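Local structure of BSU-2 beta-lactamase (Bacillus subtilis, 6W5E) at residues R113-L117 against G118-R122; L168-P172 against L173-T177; K250-N253 against I254-I258. The protein is a class D beta-lactamase, an enzyme that hydrolyses the lactam ring of beta-lactam antibiotics and so probably contributes to resistance. One frame throughout, in Å; residues are numbered along the deposited sequence. Where two conformers were deposited one is given.

Contact 1: R113-L117 against G118-R122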
loop_
_atom_site.group_PDB
_atom_site.type_symbol
_atom_site.label_atom_id
_atom_site.label_comp_id
_atom_site.label_asym_id
_atom_site.label_seq_id
_atom_site.Cartn_x
_atom_site.Cartn_y
_atom_site.Cartn_z
ATOM N N ARG A 113 20.486 -8.283 -3.658
ATOM C CA ARG A 113 20.925 -7.726 -4.928
ATOM C C ARG A 113 20.832 -6.211 -4.808
ATOM O O ARG A 113 20.164 -5.684 -3.911
ATOM C CB ARG A 113 20.029 -8.223 -6.074
ATOM C CG ARG A 113 18.597 -7.677 -5.972
ATOM C CD ARG A 113 17.693 -8.040 -7.148
ATOM N NE ARG A 113 17.401 -9.470 -7.202
ATOM C CZ ARG A 113 16.273 -9.995 -7.675
ATOM N NH1 ARG A 113 16.113 -11.311 -7.682
ATOM N NH2 ARG A 113 15.306 -9.212 -8.137
ATOM N N ASP A 114 21.500 -5.505 -5.714
ATOM C CA ASP A 114 21.314 -4.065 -5.760
ATOM C C ASP A 114 19.854 -3.769 -6.065
ATOM O O ASP A 114 19.185 -4.517 -6.786
ATOM C CB ASP A 114 22.179 -3.448 -6.857
ATOM C CG ASP A 114 23.672 -3.611 -6.609
ATOM O OD1 ASP A 114 24.102 -3.806 -5.449
ATOM O OD2 ASP A 114 24.427 -3.527 -7.599
ATOM N N HIS A 115 19.349 -2.675 -5.495
ATOM C CA HIS A 115 17.948 -2.309 -5.652
ATOM C C HIS A 115 17.801 -0.838 -6.011
ATOM O O HIS A 115 18.698 -0.023 -5.790
ATOM C CB HIS A 115 17.153 -2.635 -4.387
ATOM C CG HIS A 115 16.563 -4.005 -4.411
ATOM N ND1 HIS A 115 15.442 -4.312 -5.150
ATOM C CD2 HIS A 115 16.961 -5.158 -3.827
ATOM C CE1 HIS A 115 15.166 -5.596 -5.010
ATOM N NE2 HIS A 115 16.074 -6.133 -4.213
ATOM N N THR A 116 16.641 -0.522 -6.578
ATOM C CA THR A 116 16.196 0.841 -6.822
ATOM C C THR A 116 14.923 1.096 -6.033
ATOM O O THR A 116 14.342 0.191 -5.427
ATOM C CB THR A 116 15.927 1.093 -8.310
ATOM O OG1 THR A 116 14.779 0.344 -8.731
ATOM C CG2 THR A 116 17.125 0.696 -9.142
ATOM N N LEU A 117 14.505 2.361 -6.029
ATOM C CA LEU A 117 13.253 2.719 -5.373
ATOM C C LEU A 117 12.106 1.857 -5.893
ATOM O O LEU A 117 11.287 1.349 -5.117
ATOM C CB LEU A 117 12.987 4.212 -5.594
ATOM C CG LEU A 117 11.778 4.810 -4.877
ATOM C CD1 LEU A 117 12.018 4.910 -3.373
ATOM C CD2 LEU A 117 11.433 6.160 -5.467
ATOM N N GLY A 118 12.052 1.659 -7.213
ATOM C CA GLY A 118 10.975 0.875 -7.799
ATOM C C GLY A 118 11.104 -0.620 -7.571
ATOM O O GLY A 118 10.113 -1.292 -7.274
ATOM N N SER A 119 12.309 -1.174 -7.717
ATOM C CA SER A 119 12.434 -2.611 -7.511
ATOM C C SER A 119 12.218 -2.960 -6.053
ATOM O O SER A 119 11.655 -4.013 -5.740
ATOM C CB SER A 119 13.780 -3.137 -8.011
ATOM O OG SER A 119 14.837 -2.715 -7.168
ATOM N N ALA A 120 12.650 -2.078 -5.149
ATOM C CA ALA A 120 12.456 -2.331 -3.730
ATOM C C ALA A 120 10.992 -2.242 -3.348
ATOM O O ALA A 120 10.568 -2.894 -2.393
ATOM C CB ALA A 120 13.315 -1.399 -2.888
ATOM N N MET A 121 10.196 -1.462 -4.079
ATOM C CA MET A 121 8.757 -1.531 -3.879
ATOM C C MET A 121 8.200 -2.856 -4.393
ATOM O O MET A 121 7.451 -3.533 -3.679
ATOM C CB MET A 121 8.046 -0.356 -4.541
ATOM C CG MET A 121 6.556 -0.396 -4.249
ATOM S SD MET A 121 5.657 1.063 -4.771
ATOM C CE MET A 121 6.185 2.252 -3.537
ATOM N N ARG A 122 8.576 -3.242 -5.617
ATOM C CA ARG A 122 8.060 -4.466 -6.229
ATOM C C ARG A 122 8.425 -5.701 -5.417
ATOM O O ARG A 122 7.601 -6.609 -5.253
ATOM C CB ARG A 122 8.589 -4.577 -7.661
ATOM C CG ARG A 122 8.115 -5.810 -8.418
ATOM C CD ARG A 122 8.544 -5.755 -9.876
ATOM N NE ARG A 122 7.871 -4.667 -10.580
ATOM C CZ ARG A 122 8.284 -4.152 -11.732
ATOM N NH1 ARG A 122 9.378 -4.626 -12.314
ATOM N NH2 ARG A 122 7.610 -3.160 -12.294
HETATM O O HOH W 1 16.855 -4.655 -8.667
#

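Contact 2: L168-P172 against L173-T177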
loop_
_atom_site.group_PDB
_atom_site.type_symbol
_atom_site.label_atom_id
_atom_site.label_comp_id
_atom_site.label_asym_id
_atom_site.label_seq_id
_atom_site.Cartn_x
_atom_site.Cartn_y
_atom_site.Cartn_z
ATOM N N LEU A 168 4.125 2.894 14.692
ATOM C CA LEU A 168 3.146 3.510 13.806
ATOM C C LEU A 168 1.996 2.547 13.530
ATOM O O LEU A 168 2.215 1.366 13.242
ATOM C CB LEU A 168 3.814 3.897 12.490
ATOM C CG LEU A 168 2.920 4.527 11.419
ATOM C CD1 LEU A 168 2.321 5.836 11.889
ATOM C CD2 LEU A 168 3.714 4.716 10.144
ATOM N N THR A 169 0.766 3.050 13.638
ATOM C CA THR A 169 -0.417 2.272 13.310
ATOM C C THR A 169 -1.373 3.116 12.478
ATOM O O THR A 169 -1.374 4.346 12.557
ATOM C CB THR A 169 -1.137 1.780 14.574
ATOM O OG1 THR A 169 -1.666 2.908 15.275
ATOM C CG2 THR A 169 -0.181 1.008 15.483
ATOM N N ILE A 170 -2.191 2.437 11.682
ATOM C CA ILE A 170 -3.167 3.098 10.824
ATOM C C ILE A 170 -4.296 2.108 10.575
ATOM O O ILE A 170 -4.056 0.907 10.411
ATOM C CB ILE A 170 -2.506 3.586 9.511
ATOM C CG1 ILE A 170 -3.497 4.397 8.669
ATOM C CG2 ILE A 170 -1.898 2.412 8.736
ATOM C CD1 ILE A 170 -2.888 5.031 7.445
ATOM N N SER A 171 -5.532 2.593 10.591
ATOM C CA SER A 171 -6.629 1.658 10.370
ATOM C C SER A 171 -6.814 1.415 8.878
ATOM O O SER A 171 -6.403 2.233 8.046
ATOM C CB SER A 171 -7.926 2.193 10.967
ATOM O OG SER A 171 -8.475 3.199 10.137
ATOM N N PRO A 172 -7.437 0.293 8.506
ATOM C CA PRO A 172 -7.752 0.082 7.087
ATOM C C PRO A 172 -8.559 1.217 6.469
ATOM O O PRO A 172 -8.283 1.611 5.327
ATOM C CB PRO A 172 -8.483 -1.263 7.098
ATOM C CG PRO A 172 -7.831 -2.000 8.233
ATOM C CD PRO A 172 -7.607 -0.942 9.295
ATOM N N LEU A 173 -9.515 1.792 7.207
ATOM C CA LEU A 173 -10.266 2.924 6.670
ATOM C C LEU A 173 -9.376 4.151 6.488
ATOM O O LEU A 173 -9.529 4.891 5.510
ATOM C CB LEU A 173 -11.473 3.237 7.555
ATOM C CG LEU A 173 -12.692 2.367 7.238
ATOM C CD1 LEU A 173 -13.746 2.438 8.341
ATOM C CD2 LEU A 173 -13.278 2.749 5.879
ATOM N N GLU A 174 -8.430 4.377 7.410
ATOM C CA GLU A 174 -7.495 5.491 7.249
ATOM C C GLU A 174 -6.579 5.275 6.047
ATOM O O GLU A 174 -6.232 6.234 5.341
ATOM C CB GLU A 174 -6.681 5.694 8.530
ATOM C CG GLU A 174 -7.475 6.320 9.673
ATOM C CD GLU A 174 -6.721 6.361 10.990
ATOM O OE1 GLU A 174 -5.983 5.401 11.304
ATOM O OE2 GLU A 174 -6.870 7.370 11.717
ATOM N N GLN A 175 -6.173 4.026 5.804
ATOM C CA GLN A 175 -5.422 3.716 4.592
ATOM C C GLN A 175 -6.244 4.039 3.349
ATOM O O GLN A 175 -5.716 4.608 2.384
ATOM C CB GLN A 175 -5.011 2.247 4.590
ATOM C CG GLN A 175 -3.863 1.915 5.535
ATOM C CD GLN A 175 -2.586 1.522 4.804
ATOM O OE1 GLN A 175 -2.273 2.059 3.748
ATOM N NE2 GLN A 175 -1.845 0.584 5.370
ATOM N N GLU A 176 -7.538 3.685 3.354
ATOM C CA GLU A 176 -8.393 3.999 2.210
ATOM C C GLU A 176 -8.428 5.497 1.952
ATOM O O GLU A 176 -8.361 5.938 0.801
ATOM C CB GLU A 176 -9.818 3.477 2.421
ATOM C CG GLU A 176 -10.714 3.601 1.165
ATOM C CD GLU A 176 -11.208 5.037 0.855
ATOM O OE1 GLU A 176 -11.328 5.855 1.790
ATOM O OE2 GLU A 176 -11.476 5.359 -0.328
ATOM N N THR A 177 -8.578 6.291 3.015
ATOM C CA THR A 177 -8.669 7.737 2.865
ATOM C C THR A 177 -7.420 8.282 2.202
ATOM O O THR A 177 -7.498 9.076 1.256
ATOM C CB THR A 177 -8.880 8.358 4.244
ATOM O OG1 THR A 177 -10.151 7.926 4.732
ATOM C CG2 THR A 177 -8.827 9.893 4.197
#

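Contact 3: K250-N253 against I254-I258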
loop_
_atom_site.group_PDB
_atom_site.type_symbol
_atom_site.label_atom_id
_atom_site.label_comp_id
_atom_site.label_asym_id
_atom_site.label_seq_id
_atom_site.Cartn_x
_atom_site.Cartn_y
_atom_site.Cartn_z
ATOM N N LYS A 250 -1.829 -13.684 1.115
ATOM C CA LYS A 250 -3.237 -14.014 1.319
ATOM C C LYS A 250 -4.123 -12.801 1.064
ATOM O O LYS A 250 -5.156 -12.904 0.392
ATOM C CB LYS A 250 -3.453 -14.560 2.732
ATOM C CG LYS A 250 -4.906 -14.912 3.044
ATOM C CD LYS A 250 -5.426 -16.055 2.183
ATOM C CE LYS A 250 -6.712 -16.629 2.760
ATOM N NZ LYS A 250 -7.225 -17.782 1.977
ATOM N N ALA A 251 -3.739 -11.637 1.601
ATOM C CA ALA A 251 -4.517 -10.425 1.364
ATOM C C ALA A 251 -4.614 -10.119 -0.125
ATOM O O ALA A 251 -5.683 -9.747 -0.624
ATOM C CB ALA A 251 -3.881 -9.254 2.111
ATOM N N LYS A 252 -3.510 -10.279 -0.855
ATOM C CA LYS A 252 -3.531 -9.990 -2.284
ATOM C C LYS A 252 -4.398 -10.994 -3.029
ATOM O O LYS A 252 -5.179 -10.613 -3.907
ATOM C CB LYS A 252 -2.105 -10.000 -2.840
ATOM C CG LYS A 252 -2.020 -9.651 -4.326
ATOM C CD LYS A 252 -0.586 -9.701 -4.826
ATOM C CE LYS A 252 -0.529 -9.368 -6.303
ATOM N NZ LYS A 252 0.862 -9.416 -6.850
ATOM N N ASN A 253 -4.278 -12.281 -2.692
ATOM C CA ASN A 253 -5.085 -13.290 -3.372
ATOM C C ASN A 253 -6.573 -13.066 -3.131
ATOM O O ASN A 253 -7.393 -13.248 -4.038
ATOM C CB ASN A 253 -4.667 -14.693 -2.929
ATOM C CG ASN A 253 -3.297 -15.078 -3.440
ATOM O OD1 ASN A 253 -2.766 -14.446 -4.353
ATOM N ND2 ASN A 253 -2.719 -16.128 -2.859
ATOM N N ILE A 254 -6.943 -12.668 -1.908
ATOM C CA ILE A 254 -8.340 -12.350 -1.620
ATOM C C ILE A 254 -8.797 -11.181 -2.480
ATOM O O ILE A 254 -9.875 -11.213 -3.089
ATOM C CB ILE A 254 -8.520 -12.051 -0.118
ATOM C CG1 ILE A 254 -8.505 -13.347 0.703
ATOM C CG2 ILE A 254 -9.804 -11.263 0.115
ATOM C CD1 ILE A 254 -8.439 -13.107 2.186
ATOM N N THR A 255 -7.980 -10.130 -2.540
ATOM C CA THR A 255 -8.347 -8.943 -3.302
ATOM C C THR A 255 -8.541 -9.287 -4.767
ATOM O O THR A 255 -9.534 -8.893 -5.386
ATOM C CB THR A 255 -7.254 -7.883 -3.168
ATOM O OG1 THR A 255 -7.004 -7.601 -1.785
ATOM C CG2 THR A 255 -7.673 -6.604 -3.870
ATOM N N VAL A 256 -7.585 -10.013 -5.347
ATOM C CA VAL A 256 -7.685 -10.381 -6.756
ATOM C C VAL A 256 -8.935 -11.216 -7.012
ATOM O O VAL A 256 -9.638 -11.003 -8.007
ATOM C CB VAL A 256 -6.389 -11.072 -7.219
ATOM C CG1 VAL A 256 -6.579 -11.709 -8.582
ATOM C CG2 VAL A 256 -5.245 -10.048 -7.249
ATOM N N ASP A 257 -9.239 -12.166 -6.115
ATOM C CA ASP A 257 -10.455 -12.953 -6.285
ATOM C C ASP A 257 -11.693 -12.062 -6.313
ATOM O O ASP A 257 -12.568 -12.254 -7.165
ATOM C CB ASP A 257 -10.556 -14.039 -5.215
ATOM C CG ASP A 257 -11.304 -15.267 -5.707
ATOM O OD1 ASP A 257 -10.867 -15.881 -6.702
ATOM O OD2 ASP A 257 -12.330 -15.622 -5.095
ATOM N N ILE A 258 -11.781 -11.079 -5.411
ATOM C CA ILE A 258 -12.933 -10.183 -5.380
ATOM C C ILE A 258 -13.003 -9.358 -6.654
ATOM O O ILE A 258 -14.070 -9.216 -7.262
ATOM C CB ILE A 258 -12.884 -9.288 -4.128
ATOM C CG1 ILE A 258 -13.022 -10.133 -2.855
ATOM C CG2 ILE A 258 -13.964 -8.216 -4.202
ATOM C CD1 ILE A 258 -12.662 -9.385 -1.592
#

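Contact 1: R113-L117 against G118-R122
His115 sets the ring edge that carries ND1 against the hydroxyl of Ser119, one turn further along the chain. The two polar atoms, His115 ND1 and Ser119 OG, are only 2.6 Å apart in a hydrogen bond that either could donate. OG lies near the imidazole plane, at the edge and well clear of the faces. At the far end of the ring, NE2 is bound to the carbonyl of Ser110, so both nitrogens are engaged and the ring's rotation about CB-CG is fixed.

The same hydroxyl is gripped from the backbone: Thr116 N donates to Ser119 OG over 2.9 Å, almost straight at 173°. What brings OG there is the Ser119 side-chain torsion (chi1 71°), which lodges it between its own N and carbonyl carbon, facing back along the chain. In the reverse direction Ser119 N donates to Thr116 OG1 at 3.1 Å. This reciprocal pair is a capping box, with Thr116 at the N-cap of the short helix 117-122. Thr116 OG1 also bonds Glu95 O, and the backbone of His115 bonds that of Lys99 in a short, weakly bonded antiparallel pairing just ahead of the helix.

Once inside, the helix takes up its regular pattern: Ala120 N reaches Thr116 O at 2.8 Å and Met121 N reaches Leu117 O at 3.2 Å. Leu117 O has a second partner in Tyr129 OH, and the Leu117 side chain packs on Tyr128 and Leu132 of helix 126-136. A water donates to Asp114 O and is also hydrogen-bonded to Ser119 OG, 3.2 Å away.

Contact 2: L168-P172 against L173-T177
Glu174 folds back over the start of its own helix, and from CB to OE1 its side chain meets the residues before it. CB rests on Ile170 CG1 at 3.4 Å, where the two side chains cross obliquely. A chi1 of -73° turns CG away from the carbonyl carbon, back to the side of its own N, 3.3 Å from Ser171 OG. The extended chain then carries the carboxylate back to the N-cap. There Ser171 N donates to Glu174 OE1 at 2.9 Å, nearly straight at 172°, and OE1 receives it on its anti lone pair, the one away from OE2. Glu174 N returns a bond to Ser171 OG at 3.0 Å, completing a capping box that opens helix 172-184. OE2 forms a salt bridge with Arg71.

Beside it, Ile170 CD1 touches Gln175 CG at 3.8 Å, the side chains running nearly perpendicular. Gln175 NE2 is held by Thr77, two residues ahead of the carboxylated Lys79. Pro172, first in the helix, presses on the central sheet at Trp226 and Val241. With the N-terminal end of a helix, a backbone N-H and Arg71 all close to it, the Glu174 carboxylate is probably stabilised in its charged form.

Contact 3: K250-N253 against I254-I258
Lys250 and Ile254 meet one turn apart on helix 248-261, the C-terminal alpha-helix that lies against the central antiparallel sheet of this penicillin-binding-protein-like fold. CG and CE of Lys250 lie alongside Ile254 CD1, CE at 4.0 Å, and the two chains pass at a slant. A bend at the second torsion of Lys250 (chi2 65°) brings its outer methylenes round to that methyl. Closer in, Ile254 CG1 sits 3.4 Å from Lys250 O, the carbonyl that accepts from Ile254 N at 2.9 Å. The same i to i+4 bond runs from Val256 N to Lys252 O, and Val256 CG2 leans on that oxygen at 3.4 Å.

Further out, one face of the helix lies on the sheet. Ala251 packs on Thr242 and Val244 of strand 236-244 and on Phe227 of strand 225-233, while Ile254 reaches Val244 and, in a loop, Phe43. Lys252 runs fully extended to bond Gln203 through NZ. Thr255 faces the sheet too, against Phe240 and Phe227, and its hydroxyl is hydrogen-bonded to Thr242 OG1 besides its bond within the helix. That inner bond runs from Thr255 OG1 to Ala251 O at 2.8 Å; Thr255 N donates to the same oxygen at 3.0 Å, and the two donors approach from opposite faces of the carbonyl plane.

Contacts 1 and 2 both start a helix with a capping box, but differ in what accepts from the N-cap N-H: a serine hydroxyl shared with a histidine and water in contact 1, a carboxylate paired with an arginine in contact 2. Contact 3 has no cap; it lies mid-helix, with nonpolar packing and a threonine doubling up on a carbonyl. Contact 2 is the most buried, its centre about 10 Å from that of the chain, against about 15 Å and 14 Å for the partly buried contacts 1 and 3. Contacts 2 and 3 pack on strands 225-233 and 236-244 through alternating residues, from opposite faces of the sheet; contact 1 belongs to the helical part.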